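Local coordinates for N-acetyltransferase domain-containing protein (Pyrococcus horikoshii, PDB 1WWZ) that binds acetyl-coenzyme A and is probably an acyltransferase of the GNAT family, with its acceptor substrate unknown, at residues 75-78 with 83-86. Residues are numbered along the deposited sequence; the frame is centred on the assembly and turned at random.
Sequences DWFS and RIVG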
ATOM      1  N   ASP A  75       3.552  18.195   7.605  1.00 17.06           N
ATOM      2  CA  ASP A  75       3.445  19.456   8.328  1.00 18.47           C
ATOM      3  C   ASP A  75       2.811  20.580   7.512  1.00 17.99           C
ATOM      4  O   ASP A  75       3.423  21.625   7.290  1.00 17.00           O
ATOM      5  CB  ASP A  75       4.842  19.859   8.810  1.00 20.51           C
ATOM      6  CG  ASP A  75       4.840  21.136   9.622  1.00 22.79           C
ATOM      7  OD1 ASP A  75       3.942  21.301  10.472  1.00 20.99           O
ATOM      8  OD2 ASP A  75       5.752  21.967   9.416  1.00 22.45           O
ATOM      9  N   TRP A  76       1.569  20.373   7.084  1.00 17.89           N
ATOM     10  CA  TRP A  76       0.873  21.372   6.287  1.00 17.91           C
ATOM     11  C   TRP A  76      -0.272  22.047   7.033  1.00 18.06           C
ATOM     12  O   TRP A  76      -1.167  21.387   7.558  1.00 21.31           O
ATOM     13  CB  TRP A  76       0.326  20.732   5.009  1.00 16.86           C
ATOM     14  CG  TRP A  76      -0.201  21.735   4.046  1.00 17.55           C
ATOM     15  CD1 TRP A  76      -1.509  21.963   3.725  1.00 17.18           C
ATOM     16  CD2 TRP A  76       0.571  22.672   3.286  1.00 16.68           C
ATOM     17  NE1 TRP A  76      -1.598  22.987   2.811  1.00 17.82           N
ATOM     18  CE2 TRP A  76      -0.335  23.440   2.526  1.00 18.83           C
ATOM     19  CE3 TRP A  76       1.943  22.938   3.178  1.00 19.34           C
ATOM     20  CZ2 TRP A  76       0.085  24.459   1.661  1.00 19.57           C
ATOM     21  CZ3 TRP A  76       2.362  23.954   2.318  1.00 18.72           C
ATOM     22  CH2 TRP A  76       1.432  24.699   1.575  1.00 18.14           C
ATOM     23  N   PHE A  77      -0.257  23.372   7.079  1.00 16.52           N
ATOM     24  CA  PHE A  77      -1.336  24.049   7.764  1.00 17.01           C
ATOM     25  C   PHE A  77      -2.463  24.357   6.791  1.00 16.50           C
ATOM     26  O   PHE A  77      -2.242  24.923   5.722  1.00 16.88           O
ATOM     27  CB  PHE A  77      -0.865  25.340   8.419  1.00 18.92           C
ATOM     28  CG  PHE A  77      -1.863  25.902   9.381  1.00 21.65           C
ATOM     29  CD1 PHE A  77      -1.875  25.486  10.708  1.00 23.80           C
ATOM     30  CD2 PHE A  77      -2.847  26.777   8.943  1.00 23.80           C
ATOM     31  CE1 PHE A  77      -2.860  25.934  11.584  1.00 24.80           C
ATOM     32  CE2 PHE A  77      -3.839  27.229   9.814  1.00 25.07           C
ATOM     33  CZ  PHE A  77      -3.842  26.804  11.133  1.00 23.60           C
ATOM     34  N   SER A  78      -3.676  23.970   7.168  1.00 15.50           N
ATOM     35  CA  SER A  78      -4.842  24.214   6.330  1.00 16.72           C
ATOM     36  C   SER A  78      -5.773  25.218   6.989  1.00 17.01           C
ATOM     37  O   SER A  78      -6.248  24.998   8.102  1.00 18.43           O
ATOM     38  CB  SER A  78      -5.604  22.913   6.085  1.00 16.25           C
ATOM     39  OG  SER A  78      -6.871  23.191   5.508  1.00 16.93           O
ATOM     40  N   ARG A  83      -5.940  23.891  11.195  1.00 23.19           N
ATOM     41  CA  ARG A  83      -4.875  23.233  11.942  1.00 22.12           C
ATOM     42  C   ARG A  83      -3.906  22.501  11.019  1.00 21.79           C
ATOM     43  O   ARG A  83      -4.105  22.454   9.807  1.00 21.17           O
ATOM     44  CB  ARG A  83      -5.480  22.243  12.940  1.00 24.75           C
ATOM     45  CG  ARG A  83      -6.310  21.155  12.283  1.00 24.63           C
ATOM     46  CD  ARG A  83      -7.218  20.463  13.286  1.00 26.73           C
ATOM     47  NE  ARG A  83      -8.051  19.452  12.638  1.00 26.89           N
ATOM     48  CZ  ARG A  83      -7.651  18.210  12.387  1.00 26.91           C
ATOM     49  NH1 ARG A  83      -6.433  17.831  12.738  1.00 26.83           N
ATOM     50  NH2 ARG A  83      -8.461  17.347  11.788  1.00 27.34           N
ATOM     51  N   ILE A  84      -2.851  21.940  11.599  1.00 21.45           N
ATOM     52  CA  ILE A  84      -1.859  21.200  10.831  1.00 20.54           C
ATOM     53  C   ILE A  84      -2.465  19.893  10.336  1.00 20.19           C
ATOM     54  O   ILE A  84      -3.101  19.167  11.101  1.00 20.24           O
ATOM     55  CB  ILE A  84      -0.612  20.860  11.689  1.00 21.36           C
ATOM     56  CG1 ILE A  84       0.116  22.147  12.084  1.00 23.91           C
ATOM     57  CG2 ILE A  84       0.312  19.912  10.926  1.00 19.48           C
ATOM     58  CD1 ILE A  84       0.596  22.962  10.911  1.00 26.44           C
ATOM     59  N   VAL A  85      -2.273  19.600   9.054  1.00 18.09           N
ATOM     60  CA  VAL A  85      -2.785  18.366   8.466  1.00 17.84           C
ATOM     61  C   VAL A  85      -1.736  17.808   7.518  1.00 17.15           C
ATOM     62  O   VAL A  85      -0.685  18.419   7.310  1.00 16.06           O
ATOM     63  CB  VAL A  85      -4.093  18.604   7.653  1.00 18.95           C
ATOM     64  CG1 VAL A  85      -5.176  19.178   8.548  1.00 21.22           C
ATOM     65  CG2 VAL A  85      -3.817  19.531   6.473  1.00 21.26           C
ATOM     66  N   GLY A  86      -2.014  16.636   6.959  1.00 16.18           N
ATOM     67  CA  GLY A  86      -1.093  16.049   6.010  1.00 15.39           C
ATOM     68  C   GLY A  86      -1.534  16.560   4.654  1.00 14.85           C
ATOM     69  O   GLY A  86      -2.698  16.914   4.475  1.00 15.14           O
TER
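Trp76 and Val85 form an antiparallel hydrogen-bonded pair where the short strand segments 76-78 and 83-86 run at 122° to each other, a strongly twisted pairing. Trp76 N reaches Val85 O at 3.0 Å, and Val85 N returns a nearly straight bond to Trp76 O (171° at the hydrogen). Two residues on, Ser78 N donates to Arg83 O at 3.1 Å, and Arg83 N returns a weak bond to Ser78 O. Phe77 and Ile84 make the non-hydrogen-bonded pair between these rungs, their CA atoms drawn in to 4.2 Å. With CG anti to the backbone N (chi1 -167°), the Phe77 ring leans across to the neighbouring strand: CE1 lies 3.4 Å from Arg83 CA, and Arg83 O sits over one face, offset toward the rim. Ile84 CD1 meets the same ring at its edge, in plane, 3.5 Å from CD1 of Phe77, the two side chains crossing at about a right angle. This is the loop end of the beta hairpin formed by strands 65-78 and 83-93, neighbours in the mixed sheet of the GNAT fold; the side chain of Trp76 lies about 10 Å from the bound acetyl-coenzyme A. On the other face, which carries Trp76, Ser78, Arg83 and Val85, the CG2 methyl of Val85 packs 3.8 Å from Ser78 CB and lies more loosely at the edge of the indole. Ser78 OG turns to Glu122 OE1 and also accepts from Glu81 N, tying this buried serine to strand 120-126 and to the hairpin loop. The Arg83 guanidinium reaches away to a salt bridge with Asp119, while Trp76 meets His89 edge-to-face.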